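Local coordinates for protein D-glycero-alpha-D-manno-heptose 7-phosphate kinase (Campylobacter jejuni subsp. jejuni, PDB 4N3O) that phosphorylates D-glycero-alpha-D-manno-heptose 7-phosphate at C-1 with ATP, giving the 1,7-bisphosphate on the pathway to GDP-heptose for the capsule, at residues A[120-123]-A[124-128]; A[136-140]-A[141-145]. All blocks are in the same frame, centred on the assembly; numbering follows the deposited sequence.

Contact 1. Residues A[120-123]-A[124-128]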
ATOM      1  N   SER A 120      -7.127 -18.934   1.896  1.00 48.03           N
ATOM      2  CA  SER A 120      -8.357 -18.438   2.480  1.00 45.87           C
ATOM      3  C   SER A 120      -8.741 -17.142   1.795  1.00 44.12           C
ATOM      4  O   SER A 120      -9.900 -16.921   1.511  1.00 45.04           O
ATOM      5  CB  SER A 120      -8.151 -18.167   3.967  1.00 46.43           C
ATOM      6  OG  SER A 120      -7.617 -19.307   4.597  1.00 51.40           O
ATOM      7  N   THR A 121      -7.748 -16.276   1.590  1.00 40.57           N
ATOM      8  CA  THR A 121      -7.931 -15.018   0.909  1.00 43.90           C
ATOM      9  C   THR A 121      -8.518 -15.223  -0.507  1.00 44.11           C
ATOM     10  O   THR A 121      -9.368 -14.455  -0.954  1.00 43.31           O
ATOM     11  CB  THR A 121      -6.576 -14.257   0.815  1.00 49.50           C
ATOM     12  OG1 THR A 121      -6.115 -13.914   2.128  1.00 52.80           O
ATOM     13  CG2 THR A 121      -6.710 -12.982   0.010  1.00 51.84           C
ATOM     14  N   LEU A 122      -8.067 -16.257  -1.207  1.00 44.63           N
ATOM     15  CA  LEU A 122      -8.568 -16.536  -2.561  1.00 45.15           C
ATOM     16  C   LEU A 122     -10.031 -16.991  -2.539  1.00 42.63           C
ATOM     17  O   LEU A 122     -10.874 -16.476  -3.295  1.00 39.98           O
ATOM     18  CB  LEU A 122      -7.698 -17.602  -3.234  1.00 47.06           C
ATOM     19  CG  LEU A 122      -8.119 -18.104  -4.617  1.00 49.06           C
ATOM     20  CD1 LEU A 122      -8.217 -16.968  -5.613  1.00 46.57           C
ATOM     21  CD2 LEU A 122      -7.128 -19.148  -5.107  1.00 51.82           C
ATOM     22  N   VAL A 123     -10.333 -17.945  -1.659  1.00 40.88           N
ATOM     23  CA  VAL A 123     -11.696 -18.487  -1.557  1.00 39.76           C
ATOM     24  C   VAL A 123     -12.695 -17.376  -1.213  1.00 38.60           C
ATOM     25  O   VAL A 123     -13.787 -17.298  -1.785  1.00 36.37           O
ATOM     26  CB  VAL A 123     -11.787 -19.631  -0.522  1.00 40.70           C
ATOM     27  CG1 VAL A 123     -13.238 -20.085  -0.348  1.00 40.48           C
ATOM     28  CG2 VAL A 123     -10.888 -20.811  -0.916  1.00 43.51           C
ATOM     29  N   VAL A 124     -12.315 -16.513  -0.276  1.00 40.57           N
ATOM     30  CA  VAL A 124     -13.166 -15.378   0.119  1.00 39.08           C
ATOM     31  C   VAL A 124     -13.415 -14.415  -1.050  1.00 36.13           C
ATOM     32  O   VAL A 124     -14.538 -14.014  -1.292  1.00 36.09           O
ATOM     33  CB  VAL A 124     -12.574 -14.645   1.339  1.00 38.43           C
ATOM     34  CG1 VAL A 124     -13.216 -13.285   1.540  1.00 36.95           C
ATOM     35  CG2 VAL A 124     -12.747 -15.508   2.582  1.00 41.83           C
ATOM     36  N   GLY A 125     -12.377 -14.062  -1.790  1.00 34.64           N
ATOM     37  CA  GLY A 125     -12.566 -13.155  -2.911  1.00 34.25           C
ATOM     38  C   GLY A 125     -13.513 -13.693  -3.971  1.00 35.76           C
ATOM     39  O   GLY A 125     -14.324 -12.958  -4.514  1.00 37.47           O
ATOM     40  N   VAL A 126     -13.424 -14.987  -4.251  1.00 35.64           N
ATOM     41  CA  VAL A 126     -14.264 -15.613  -5.269  1.00 34.52           C
ATOM     42  C   VAL A 126     -15.727 -15.720  -4.801  1.00 36.88           C
ATOM     43  O   VAL A 126     -16.669 -15.323  -5.520  1.00 35.34           O
ATOM     44  CB  VAL A 126     -13.688 -16.980  -5.621  1.00 35.38           C
ATOM     45  CG1 VAL A 126     -14.589 -17.713  -6.585  1.00 36.57           C
ATOM     46  CG2 VAL A 126     -12.285 -16.806  -6.197  1.00 36.05           C
ATOM     47  N   ILE A 127     -15.916 -16.233  -3.588  1.00 36.33           N
ATOM     48  CA  ILE A 127     -17.242 -16.343  -3.016  1.00 37.64           C
ATOM     49  C   ILE A 127     -17.908 -14.981  -3.064  1.00 38.08           C
ATOM     50  O   ILE A 127     -19.060 -14.866  -3.452  1.00 38.09           O
ATOM     51  CB  ILE A 127     -17.182 -16.854  -1.559  1.00 39.86           C
ATOM     52  CG1 ILE A 127     -16.795 -18.340  -1.545  1.00 42.68           C
ATOM     53  CG2 ILE A 127     -18.533 -16.698  -0.891  1.00 41.03           C
ATOM     54  CD1 ILE A 127     -16.430 -18.897  -0.183  1.00 41.78           C
ATOM     55  N   LYS A 128     -17.168 -13.940  -2.681  1.00 39.20           N
ATOM     56  CA  LYS A 128     -17.696 -12.562  -2.666  1.00 36.84           C
ATOM     57  C   LYS A 128     -18.091 -12.090  -4.050  1.00 36.67           C
ATOM     58  O   LYS A 128     -19.034 -11.334  -4.207  1.00 40.78           O
ATOM     59  CB  LYS A 128     -16.655 -11.617  -2.076  1.00 36.95           C
ATOM     60  CG  LYS A 128     -17.097 -10.178  -1.957  1.00 37.90           C
ATOM     61  CD  LYS A 128     -18.245  -9.966  -0.981  1.00 39.76           C
ATOM     62  CE  LYS A 128     -18.613  -8.502  -0.971  1.00 40.95           C
ATOM     63  NZ  LYS A 128     -19.743  -8.232  -0.065  1.00 47.61           N
TER

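Contact 2. Residues A[136-140]-A[141-145]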
ATOM      1  N   LEU A 136     -26.739 -12.613  -3.468  1.00 53.71           N
ATOM      2  CA  LEU A 136     -27.014 -13.601  -2.437  1.00 54.71           C
ATOM      3  C   LEU A 136     -27.116 -12.936  -1.078  1.00 56.74           C
ATOM      4  O   LEU A 136     -26.385 -11.998  -0.802  1.00 54.57           O
ATOM      5  CB  LEU A 136     -25.890 -14.635  -2.415  1.00 51.68           C
ATOM      6  CG  LEU A 136     -25.594 -15.334  -3.740  1.00 49.28           C
ATOM      7  CD1 LEU A 136     -24.446 -16.309  -3.553  1.00 46.82           C
ATOM      8  CD2 LEU A 136     -26.834 -16.045  -4.257  1.00 51.81           C
ATOM      9  N   PRO A 137     -28.025 -13.422  -0.217  1.00 62.36           N
ATOM     10  CA  PRO A 137     -28.151 -12.833   1.115  1.00 65.92           C
ATOM     11  C   PRO A 137     -27.000 -13.317   2.009  1.00 64.99           C
ATOM     12  O   PRO A 137     -27.184 -14.206   2.836  1.00 66.92           O
ATOM     13  CB  PRO A 137     -29.512 -13.360   1.597  1.00 70.18           C
ATOM     14  CG  PRO A 137     -29.683 -14.675   0.901  1.00 68.14           C
ATOM     15  CD  PRO A 137     -28.966 -14.543  -0.422  1.00 64.93           C
ATOM     16  N   LEU A 138     -25.823 -12.718   1.836  1.00 65.58           N
ATOM     17  CA  LEU A 138     -24.618 -13.134   2.566  1.00 63.13           C
ATOM     18  C   LEU A 138     -23.818 -12.021   3.218  1.00 60.70           C
ATOM     19  O   LEU A 138     -23.139 -11.260   2.544  1.00 60.98           O
ATOM     20  CB  LEU A 138     -23.673 -13.882   1.616  1.00 60.29           C
ATOM     21  CG  LEU A 138     -24.117 -15.253   1.099  1.00 58.31           C
ATOM     22  CD1 LEU A 138     -23.097 -15.799   0.105  1.00 54.88           C
ATOM     23  CD2 LEU A 138     -24.296 -16.211   2.259  1.00 58.50           C
ATOM     24  N   GLY A 139     -23.865 -11.955   4.543  1.00 62.02           N
ATOM     25  CA  GLY A 139     -23.087 -10.964   5.265  1.00 59.47           C
ATOM     26  C   GLY A 139     -21.641 -11.387   5.252  1.00 56.22           C
ATOM     27  O   GLY A 139     -21.293 -12.451   4.750  1.00 56.08           O
ATOM     28  N   GLU A 140     -20.790 -10.575   5.840  1.00 58.15           N
ATOM     29  CA  GLU A 140     -19.375 -10.873   5.852  1.00 58.12           C
ATOM     30  C   GLU A 140     -19.060 -12.146   6.665  1.00 55.10           C
ATOM     31  O   GLU A 140     -18.270 -12.972   6.222  1.00 53.13           O
ATOM     32  CB  GLU A 140     -18.595  -9.653   6.348  1.00 62.77           C
ATOM     33  CG  GLU A 140     -18.948  -8.334   5.631  1.00 71.01           C
ATOM     34  CD  GLU A 140     -18.569  -8.259   4.143  1.00 73.72           C
ATOM     35  OE1 GLU A 140     -18.273  -7.129   3.667  1.00 78.24           O
ATOM     36  OE2 GLU A 140     -18.553  -9.298   3.445  1.00 70.55           O
ATOM     37  N   TYR A 141     -19.669 -12.318   7.837  1.00 55.87           N
ATOM     38  CA  TYR A 141     -19.440 -13.531   8.649  1.00 55.94           C
ATOM     39  C   TYR A 141     -19.858 -14.814   7.907  1.00 52.62           C
ATOM     40  O   TYR A 141     -19.146 -15.819   7.934  1.00 47.31           O
ATOM     41  CB  TYR A 141     -20.164 -13.442   9.992  1.00 62.04           C
ATOM     42  CG  TYR A 141     -20.256 -14.767  10.705  1.00 64.88           C
ATOM     43  CD1 TYR A 141     -19.148 -15.326  11.336  1.00 64.76           C
ATOM     44  CD2 TYR A 141     -21.456 -15.460  10.753  1.00 68.59           C
ATOM     45  CE1 TYR A 141     -19.237 -16.545  11.989  1.00 67.12           C
ATOM     46  CE2 TYR A 141     -21.557 -16.676  11.401  1.00 71.42           C
ATOM     47  CZ  TYR A 141     -20.449 -17.217  12.017  1.00 71.20           C
ATOM     48  OH  TYR A 141     -20.574 -18.433  12.662  1.00 76.08           O
ATOM     49  N   GLU A 142     -21.004 -14.748   7.234  1.00 53.35           N
ATOM     50  CA  GLU A 142     -21.532 -15.867   6.457  1.00 53.61           C
ATOM     51  C   GLU A 142     -20.586 -16.196   5.313  1.00 49.20           C
ATOM     52  O   GLU A 142     -20.457 -17.346   4.932  1.00 45.78           O
ATOM     53  CB  GLU A 142     -22.957 -15.552   5.969  1.00 60.26           C
ATOM     54  CG  GLU A 142     -23.964 -15.492   7.125  1.00 69.05           C
ATOM     55  CD  GLU A 142     -25.161 -14.576   6.883  1.00 80.43           C
ATOM     56  OE1 GLU A 142     -25.401 -14.156   5.728  1.00 85.46           O
ATOM     57  OE2 GLU A 142     -25.866 -14.261   7.874  1.00 89.01           O
ATOM     58  N   ILE A 143     -19.886 -15.196   4.789  1.00 46.87           N
ATOM     59  CA  ILE A 143     -18.924 -15.469   3.723  1.00 44.68           C
ATOM     60  C   ILE A 143     -17.680 -16.142   4.288  1.00 43.99           C
ATOM     61  O   ILE A 143     -17.132 -17.056   3.675  1.00 44.45           O
ATOM     62  CB  ILE A 143     -18.574 -14.203   2.924  1.00 43.94           C
ATOM     63  CG1 ILE A 143     -19.744 -13.848   2.008  1.00 46.43           C
ATOM     64  CG2 ILE A 143     -17.308 -14.407   2.104  1.00 40.43           C
ATOM     65  CD1 ILE A 143     -19.556 -12.539   1.253  1.00 49.05           C
ATOM     66  N   ALA A 144     -17.247 -15.715   5.464  1.00 45.28           N
ATOM     67  CA  ALA A 144     -16.089 -16.341   6.099  1.00 46.48           C
ATOM     68  C   ALA A 144     -16.408 -17.791   6.480  1.00 49.30           C
ATOM     69  O   ALA A 144     -15.540 -18.657   6.325  1.00 48.91           O
ATOM     70  CB  ALA A 144     -15.652 -15.556   7.324  1.00 48.79           C
ATOM     71  N   LYS A 145     -17.631 -18.066   6.973  1.00 50.88           N
ATOM     72  CA  LYS A 145     -17.978 -19.451   7.306  1.00 55.12           C
ATOM     73  C   LYS A 145     -17.929 -20.311   6.067  1.00 53.18           C
ATOM     74  O   LYS A 145     -17.245 -21.338   6.021  1.00 53.22           O
ATOM     75  CB  LYS A 145     -19.366 -19.617   7.954  1.00 63.48           C
ATOM     76  CG  LYS A 145     -19.392 -19.401   9.459  1.00 70.61           C
ATOM     77  CD  LYS A 145     -20.402 -20.309  10.180  1.00 79.91           C
ATOM     78  CE  LYS A 145     -21.879 -19.991   9.941  1.00 86.39           C
ATOM     79  NZ  LYS A 145     -22.375 -20.284   8.570  1.00 88.94           N
TER

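Contact 1. Residues A[120-123]-A[124-128]
The first turns of helix 118-134, whose start overlaps the glycine- and serine-rich loop that probably binds ATP in this GHMP kinase, bring Val-123 against Ile-127 and Leu-122 against Val-126. In each pair the side chains, one turn apart, run alongside each other in the same direction. Val-123 CG1 is 3.4 Å from Ile-127 CD1, a close methyl contact. It forms because CG1 of Ile-127 stands beside its own backbone N (chi1 -72°), which lays the ethyl arm back over the preceding turn. The same arm covers the carbonyl of Val-123, with Ile-127 CG1 3.2 Å from Val-123 O. Leu-122 CD1 meets Val-126 CG2 more loosely, at 4.1 Å. Beneath the side chains run regular i to i+4 bonds, among them Ile-127 N to Val-123 O and Val-124 N to Ser-120 O, both 3.0 Å. Thr-121 OG1 bonds Gly-117 O. Ser-120 OG bonds Glu-151, probably a magnesium ligand, and Ser-120 also touches Asp-163, the probable proton acceptor, tying this end of the helix to the active site. Leu-122, Val-123 and Val-126 pack on helix 82-96, Val-123, Val-124 and Ile-127 on Ala-147 of helix 140-153, and Thr-121 and Val-124 on both helix 162-169 and strand 6-21.

Contact 2. Residues A[136-140]-A[141-145]
Glu-142 reaches back from the first turn of helix 140-153 to the backbone of Gly-139, the N-cap residue. Gly-139 N donates to Glu-142 OE1 at 2.9 Å, and the bond is nearly straight, with an N-H...O angle of 166°. The N-H meets the oxygen from above the carboxylate plane, 57° out of it, rather than within that plane. With CG beside the backbone N (chi1 -68°) and the chain extended beyond CG, the carboxylate is carried to the capping residue. Its negative charge lies near the start of the helix, where it would probably interact favourably with the helix dipole.

In the first main-chain bonds of the helix, Gly-139 O accepts from Ile-143 N at 3.1 Å and Glu-140 O from Ala-144 N at 3.0 Å. Ile-143 N also makes a weak second bond to Glu-140 O.

Apolar contacts close the inner side of the turn. Leu-138 CB lies 3.9 Å from Ile-143 CG1, a hydrophobic contact between the residue before the N-cap and the helix. The Leu-138 side chain passes slantwise by the base of Glu-142, CD2 coming within 4.0 Å of Glu-142 CB. Leu-138 also packs on Phe-95 and Ala-131, joining the turn to helices 82-96 and 118-134.

Glu-140 sets a charged group beside a methyl, its OE2 4.0 Å from Ile-143 CD1; the ion pair of this oxygen with Lys-128 NZ is long and weak.

Ahead of the helix, Pro-137 centres an inverse gamma turn. The Glu-142 carboxylate bonded to the N-cap N-H is the N3-side-chain half of a capping box; the reciprocal bond cannot form, since Gly-139 has no side chain. The contact of Leu-138 with Ile-143 is a hydrophobic staple, joining N' to N4.

In the fold
Contact 1 is buried in the core of the N-terminal GHMP kinase region, whereas contact 2 is only partly buried, at the start of the next helix in the chain. Their centres are 11 Å apart, and they meet chiefly through Ile-143: its CD1 is 3.7 Å from Lys-128 CD, and its CG2 is 4.0 Å from Ile-127 CG2. Helices 118-134 and 140-153 therefore pack together here. In 120-128 methyl groups line the helix over uninterrupted backbone bonding, and its beginning adjoins probable catalytic groups. In 136-145 a carboxylate binds a backbone N-H where the helix begins, with apolar packing by Leu-138 and Ile-143 on the side facing helix 118-134.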